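Local coordinates for glyoxalase family protein (Listeria monocytogenes, PDB 2P7O) that catalyses the manganese-dependent hydration of the antibiotic fosfomycin and so confers resistance to it, at residues 6-11 against 52-57; 21-26 against 45-50. All blocks are in the same frame, centred on the assembly; numbering follows the deposited sequence. Where two conformers were deposited one is given.

Contact 1: residues 6-11 against 52-57; sequences SHITLI and LWICIM. With MN (manganese (II) ion), chain D.
Strands 6-11 and 52-57 form the parallel pair of the βαβββ module of the glyoxalase fold, and the first of them carries a manganese ligand into the active site. Ile8 and Leu10 use both N-H and C=O: Ile8 N donates to Trp53 O and Cys55 N to Ile8 O (2.9 Å), Leu10 N to Cys55 O (2.8 Å) and Met57 N to Leu10 O. Water 1 extends this ladder, accepting from Trp53 N and bonding weakly to Ser6 O.

On the metal side, a chi1 of 59° sets the His7 ring between its own backbone N and carbonyl carbon, and NE2 binds manganese at 2.2 Å. ND1 donates to Ser6 OG, nearly in the ring plane, which fixes the ring's rotation. His69, Glu118 and Glu126 of the second subunit complete the site with water 2; the same Glu126 hydrogen-bonds Thr9 OG1, which lies 3.4 Å from Cys55 CB. Farther along this face, Ile11 CD1 presses tightly on Met57 CG (3.3 Å), the side chains running alongside each other.

The other face is apolar. Ile8 CD1 meets Leu52 CD1 at 3.8 Å, the side chains crossing at about a right angle, and Ile54 CD1 reaches Leu10 CD1. Here Ile56 packs on helix 15-26 and Leu52 on strand 69-73, while strand 44-49 flanks 52-57 and a strand of the second subunit pairs antiparallel with 6-11.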
loop_
_atom_site.group_PDB
_atom_site.type_symbol
_atom_site.label_atom_id
_atom_site.label_comp_id
_atom_site.label_asym_id
_atom_site.label_seq_id
_atom_site.Cartn_x
_atom_site.Cartn_y
_atom_site.Cartn_z
ATOM N N SER A 6 -4.522 -4.192 8.545
ATOM C CA SER A 6 -4.936 -3.182 9.497
ATOM C C SER A 6 -5.325 -1.887 8.762
ATOM O O SER A 6 -6.468 -1.445 8.911
ATOM C CB SER A 6 -3.792 -2.810 10.482
ATOM O OG SER A 6 -4.269 -1.788 11.348
ATOM N N HIS A 7 -4.377 -1.340 8.009
ATOM C CA HIS A 7 -4.670 -0.043 7.351
ATOM C C HIS A 7 -3.514 0.229 6.402
ATOM O O HIS A 7 -2.464 -0.409 6.507
ATOM C CB HIS A 7 -4.840 1.110 8.354
ATOM C CG HIS A 7 -3.682 1.407 9.246
ATOM N ND1 HIS A 7 -3.488 0.627 10.408
ATOM C CD2 HIS A 7 -2.667 2.294 9.247
ATOM C CE1 HIS A 7 -2.415 1.057 11.071
ATOM N NE2 HIS A 7 -1.895 2.064 10.388
ATOM N N ILE A 8 -3.696 1.241 5.565
ATOM C CA ILE A 8 -2.558 1.814 4.848
ATOM C C ILE A 8 -2.524 3.304 5.161
ATOM O O ILE A 8 -3.610 3.899 5.225
ATOM C CB ILE A 8 -2.815 1.583 3.364
ATOM C CG1 ILE A 8 -2.828 0.075 3.012
ATOM C CG2 ILE A 8 -1.791 2.293 2.516
ATOM C CD1 ILE A 8 -3.193 -0.139 1.542
ATOM N N THR A 9 -1.375 3.871 5.382
ATOM C CA THR A 9 -1.258 5.293 5.695
ATOM C C THR A 9 -0.449 5.948 4.574
ATOM O O THR A 9 0.675 5.517 4.264
ATOM C CB THR A 9 -0.577 5.453 7.075
ATOM O OG1 THR A 9 -1.556 5.042 8.061
ATOM C CG2 THR A 9 -0.111 6.882 7.326
ATOM N N LEU A 10 -1.053 6.974 3.963
ATOM C CA LEU A 10 -0.358 7.737 2.928
ATOM C C LEU A 10 -0.030 9.126 3.450
ATOM O O LEU A 10 -0.945 9.707 4.077
ATOM C CB LEU A 10 -1.202 7.830 1.636
ATOM C CG LEU A 10 -1.374 6.407 1.043
ATOM C CD1 LEU A 10 -2.120 6.430 -0.284
ATOM C CD2 LEU A 10 -0.061 5.649 0.847
ATOM N N ILE A 11 1.170 9.632 3.149
ATOM C CA ILE A 11 1.541 11.007 3.578
ATOM C C ILE A 11 1.364 11.957 2.380
ATOM O O ILE A 11 1.679 11.624 1.223
ATOM C CB ILE A 11 3.013 11.111 4.028
ATOM C CG1 ILE A 11 3.379 10.063 5.092
ATOM C CG2 ILE A 11 3.276 12.528 4.531
ATOM C CD1 ILE A 11 2.625 10.322 6.394
ATOM N N LEU A 52 -11.145 -1.313 3.024
ATOM C CA LEU A 52 -9.780 -0.940 3.411
ATOM C C LEU A 52 -9.873 0.367 4.218
ATOM O O LEU A 52 -10.484 1.352 3.768
ATOM C CB LEU A 52 -8.913 -0.708 2.167
ATOM C CG LEU A 52 -7.609 0.096 2.344
ATOM C CD1 LEU A 52 -6.578 -0.730 3.099
ATOM C CD2 LEU A 52 -7.126 0.591 0.992
ATOM N N TRP A 53 -9.238 0.385 5.381
ATOM C CA TRP A 53 -9.032 1.555 6.207
ATOM C C TRP A 53 -7.797 2.318 5.751
ATOM O O TRP A 53 -6.663 1.836 5.884
ATOM C CB TRP A 53 -8.883 1.153 7.695
ATOM C CG TRP A 53 -10.155 0.598 8.279
ATOM C CD1 TRP A 53 -10.546 -0.730 8.183
ATOM C CD2 TRP A 53 -11.168 1.257 9.067
ATOM N NE1 TRP A 53 -11.740 -0.897 8.849
ATOM C CE2 TRP A 53 -12.135 0.297 9.389
ATOM C CE3 TRP A 53 -11.334 2.579 9.544
ATOM C CZ2 TRP A 53 -13.291 0.581 10.144
ATOM C CZ3 TRP A 53 -12.474 2.870 10.278
ATOM C CH2 TRP A 53 -13.429 1.882 10.569
ATOM N N ILE A 54 -8.057 3.514 5.210
ATOM C CA ILE A 54 -6.917 4.300 4.765
ATOM C C ILE A 54 -6.781 5.587 5.560
ATOM O O ILE A 54 -7.762 6.336 5.723
ATOM C CB ILE A 54 -6.942 4.500 3.249
ATOM C CG1 ILE A 54 -5.712 5.288 2.751
ATOM C CG2 ILE A 54 -8.237 5.081 2.733
ATOM C CD1 ILE A 54 -5.193 4.864 1.384
ATOM N N CYS A 55 -5.569 5.795 6.096
ATOM C CA CYS A 55 -5.298 7.069 6.776
ATOM C C CYS A 55 -4.475 7.957 5.873
ATOM O O CYS A 55 -3.487 7.482 5.230
ATOM C CB CYS A 55 -4.461 6.732 8.052
ATOM S SG CYS A 55 -3.749 8.178 8.841
ATOM N N ILE A 56 -4.854 9.230 5.794
ATOM C CA ILE A 56 -3.919 10.164 5.150
ATOM C C ILE A 56 -3.478 11.210 6.172
ATOM O O ILE A 56 -4.266 11.525 7.052
ATOM C CB ILE A 56 -4.495 10.921 3.944
ATOM C CG1 ILE A 56 -5.827 11.596 4.289
ATOM C CG2 ILE A 56 -4.598 9.997 2.737
ATOM C CD1 ILE A 56 -6.418 12.323 3.105
ATOM N N MET A 57 -2.232 11.634 6.089
ATOM C CA MET A 57 -1.520 12.421 7.100
ATOM C C MET A 57 -0.692 13.496 6.393
ATOM O O MET A 57 -0.058 13.195 5.388
ATOM C CB MET A 57 -0.712 11.415 7.914
ATOM C CG MET A 57 0.606 11.719 8.593
ATOM S SD MET A 57 1.080 10.403 9.800
ATOM C CE MET A 57 -0.227 10.759 11.003
HETATM MN MN MN D . -0.040 3.041 10.957
HETATM O O HOH W 1 -7.608 -1.922 6.316
HETATM O O HOH W 2 -0.701 2.780 13.133
#

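Contact 2: residues 21-26 against 45-50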
loop_
_atom_site.group_PDB
_atom_site.type_symbol
_atom_site.label_atom_id
_atom_site.label_comp_id
_atom_site.label_asym_id
_atom_site.label_seq_id
_atom_site.Cartn_x
_atom_site.Cartn_y
_atom_site.Cartn_z
ATOM N N PHE A 21 -9.641 13.831 -4.197
ATOM C CA PHE A 21 -9.190 12.732 -5.040
ATOM C C PHE A 21 -9.872 11.418 -4.638
ATOM O O PHE A 21 -10.467 10.699 -5.456
ATOM C CB PHE A 21 -7.654 12.670 -4.840
ATOM C CG PHE A 21 -7.024 11.526 -5.619
ATOM C CD1 PHE A 21 -6.797 11.625 -6.968
ATOM C CD2 PHE A 21 -6.673 10.388 -4.937
ATOM C CE1 PHE A 21 -6.276 10.570 -7.696
ATOM C CE2 PHE A 21 -6.153 9.316 -5.640
ATOM C CZ PHE A 21 -5.898 9.443 -6.998
ATOM N N LEU A 22 -9.821 11.098 -3.333
ATOM C CA LEU A 22 -10.273 9.817 -2.843
ATOM C C LEU A 22 -11.796 9.659 -2.954
ATOM O O LEU A 22 -12.284 8.571 -3.226
ATOM C CB LEU A 22 -9.888 9.611 -1.367
ATOM C CG LEU A 22 -8.394 9.491 -1.082
ATOM C CD1 LEU A 22 -8.181 9.394 0.416
ATOM C CD2 LEU A 22 -7.848 8.264 -1.836
ATOM N N GLN A 23 -12.484 10.741 -2.603
ATOM C CA GLN A 23 -13.935 10.830 -2.646
ATOM C C GLN A 23 -14.464 10.872 -4.093
ATOM O O GLN A 23 -15.370 10.129 -4.475
ATOM C CB GLN A 23 -14.416 12.148 -1.976
ATOM C CG GLN A 23 -14.419 12.037 -0.439
ATOM C CD GLN A 23 -14.948 13.288 0.258
ATOM O OE1 GLN A 23 -15.039 14.383 -0.291
ATOM N NE2 GLN A 23 -15.341 13.077 1.509
ATOM N N ASN A 24 -13.935 11.761 -4.928
ATOM C CA ASN A 24 -14.469 11.786 -6.307
ATOM C C ASN A 24 -14.152 10.489 -7.028
ATOM O O ASN A 24 -15.094 10.002 -7.656
ATOM C CB ASN A 24 -13.893 12.971 -7.081
ATOM C CG ASN A 24 -14.539 13.164 -8.432
ATOM O OD1 ASN A 24 -15.563 13.860 -8.552
ATOM N ND2 ASN A 24 -14.007 12.595 -9.492
ATOM N N ILE A 25 -12.950 9.950 -6.989
ATOM C CA ILE A 25 -12.564 8.739 -7.697
ATOM C C ILE A 25 -13.024 7.452 -7.020
ATOM O O ILE A 25 -13.643 6.605 -7.696
ATOM C CB ILE A 25 -11.022 8.602 -7.801
ATOM C CG1 ILE A 25 -10.421 9.800 -8.556
ATOM C CG2 ILE A 25 -10.685 7.349 -8.628
ATOM C CD1 ILE A 25 -11.268 10.119 -9.775
ATOM N N PHE A 26 -12.638 7.290 -5.747
ATOM C CA PHE A 26 -12.902 5.989 -5.132
ATOM C C PHE A 26 -14.181 5.997 -4.311
ATOM O O PHE A 26 -14.466 4.980 -3.649
ATOM C CB PHE A 26 -11.763 5.651 -4.146
ATOM C CG PHE A 26 -10.389 5.525 -4.768
ATOM C CD1 PHE A 26 -9.388 6.448 -4.579
ATOM C CD2 PHE A 26 -10.104 4.452 -5.573
ATOM C CE1 PHE A 26 -8.172 6.394 -5.253
ATOM C CE2 PHE A 26 -8.885 4.368 -6.201
ATOM C CZ PHE A 26 -7.885 5.293 -6.025
ATOM N N LYS A 45 -6.733 12.260 8.421
ATOM C CA LYS A 45 -8.052 11.713 8.254
ATOM C C LYS A 45 -7.999 10.185 8.035
ATOM O O LYS A 45 -7.055 9.648 7.467
ATOM C CB LYS A 45 -8.706 12.301 7.008
ATOM C CG LYS A 45 -9.267 13.675 7.247
ATOM C CD LYS A 45 -10.095 14.058 6.013
ATOM C CE LYS A 45 -10.251 15.560 5.938
ATOM N NZ LYS A 45 -11.296 15.881 4.944
ATOM N N PHE A 46 -9.108 9.564 8.449
ATOM C CA PHE A 46 -9.308 8.175 8.019
ATOM C C PHE A 46 -10.493 8.098 7.042
ATOM O O PHE A 46 -11.511 8.778 7.200
ATOM C CB PHE A 46 -9.516 7.244 9.210
ATOM C CG PHE A 46 -8.279 6.547 9.752
ATOM C CD1 PHE A 46 -7.979 5.252 9.379
ATOM C CD2 PHE A 46 -7.451 7.219 10.657
ATOM C CE1 PHE A 46 -6.860 4.601 9.900
ATOM C CE2 PHE A 46 -6.347 6.578 11.172
ATOM C CZ PHE A 46 -6.035 5.267 10.772
ATOM N N PHE A 47 -10.354 7.190 6.086
ATOM C CA PHE A 47 -11.404 6.878 5.124
ATOM C C PHE A 47 -11.502 5.349 5.014
ATOM O O PHE A 47 -10.616 4.588 5.444
ATOM C CB PHE A 47 -11.045 7.359 3.716
ATOM C CG PHE A 47 -10.908 8.868 3.578
ATOM C CD1 PHE A 47 -9.700 9.473 3.825
ATOM C CD2 PHE A 47 -12.000 9.631 3.222
ATOM C CE1 PHE A 47 -9.626 10.842 3.770
ATOM C CE2 PHE A 47 -11.926 11.022 3.161
ATOM C CZ PHE A 47 -10.731 11.645 3.462
ATOM N N LEU A 48 -12.630 4.888 4.508
ATOM C CA LEU A 48 -12.902 3.518 4.185
ATOM C C LEU A 48 -13.165 3.466 2.671
ATOM O O LEU A 48 -14.024 4.236 2.195
ATOM C CB LEU A 48 -14.215 2.994 4.802
ATOM C CG LEU A 48 -14.202 3.085 6.328
ATOM C CD1 LEU A 48 -15.151 2.156 7.054
ATOM C CD2 LEU A 48 -12.755 2.768 6.619
ATOM N N ILE A 49 -12.496 2.521 2.041
ATOM C CA ILE A 49 -12.653 2.210 0.621
ATOM C C ILE A 49 -12.783 0.683 0.491
ATOM O O ILE A 49 -11.789 -0.041 0.599
ATOM C CB ILE A 49 -11.425 2.710 -0.159
ATOM C CG1 ILE A 49 -11.096 4.192 0.094
ATOM C CG2 ILE A 49 -11.624 2.463 -1.665
ATOM C CD1 ILE A 49 -9.874 4.617 -0.686
ATOM N N ALA A 50 -14.044 0.300 0.299
ATOM C CA ALA A 50 -14.381 -1.098 0.050
ATOM C C ALA A 50 -13.709 -1.987 1.102
ATOM O O ALA A 50 -13.100 -3.014 0.806
ATOM C CB ALA A 50 -13.957 -1.486 -1.346
#
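Leu22 and Phe47 supply the CH-pi interaction between helix segment 21-26 and segment 45-50. The CD1 methyl of Leu22 lies over one face of the Phe47 ring, 4.2 Å from its centroid and 27° off the ring normal. Displaced toward one side of the ring, Leu22 CD1 comes nearest to Phe47 CD1, at 3.7 Å. With chi2 at 176°, the Leu22 side chain extends from the helix to bring this methyl over the ring. At the edge of the same ring, Gln23 NE2 approaches Phe47 CE2 near the ring plane, at the long distance of 4.3 Å.

Aliphatic contacts centre on Ile49. Ile49 CG2 and Ile49 CD1 both lie against Phe26 CB, at 4.0 and 4.1 Å, while Leu22 CD2 sits 4.3 Å from Ile49 CD1. This is helix-on-sheet packing within the βαβββ module of the glyoxalase fold: helix 15-26, which follows strand 4-12, lies against the sheet, and its segment 21-26 runs nearly parallel to 45-49, the segment axes 10.4 Å apart and 10° from alignment. Alternate strand residues Phe47 and Ile49 face the helix.

No hydrogen bond joins the two segments; polar ties run outside them, Lys45 NZ forming a salt bridge with Glu30 and a hydrogen bond with Thr19 of helix 15-26. Around Phe26, the rings of Phe72 and Phe117 meet its own, and Ile2 of the second subunit packs on both Phe26 and Ile49.

Overall arrangement
Centred 10 Å apart, the two contacts belong to one βαβββ module and share a sheet in which strands 52-58 and 44-49 are antiparallel neighbours. Along the chain, strand 4-12 leads into helix 15-26, and strand 44-49 into strand 52-58, so both segments of contact 2 fall between those of contact 1. Probable backbone hydrogen bonds from Phe47 N to Ile54 O and from Ile56 N to Lys45 O stitch them together. Contact 1 sets strand 4-12, which reaches the shared manganese site, whereas contact 2 packs the helix against the sheet. Both touch the second subunit, consistent with a metal site completed by dimerisation.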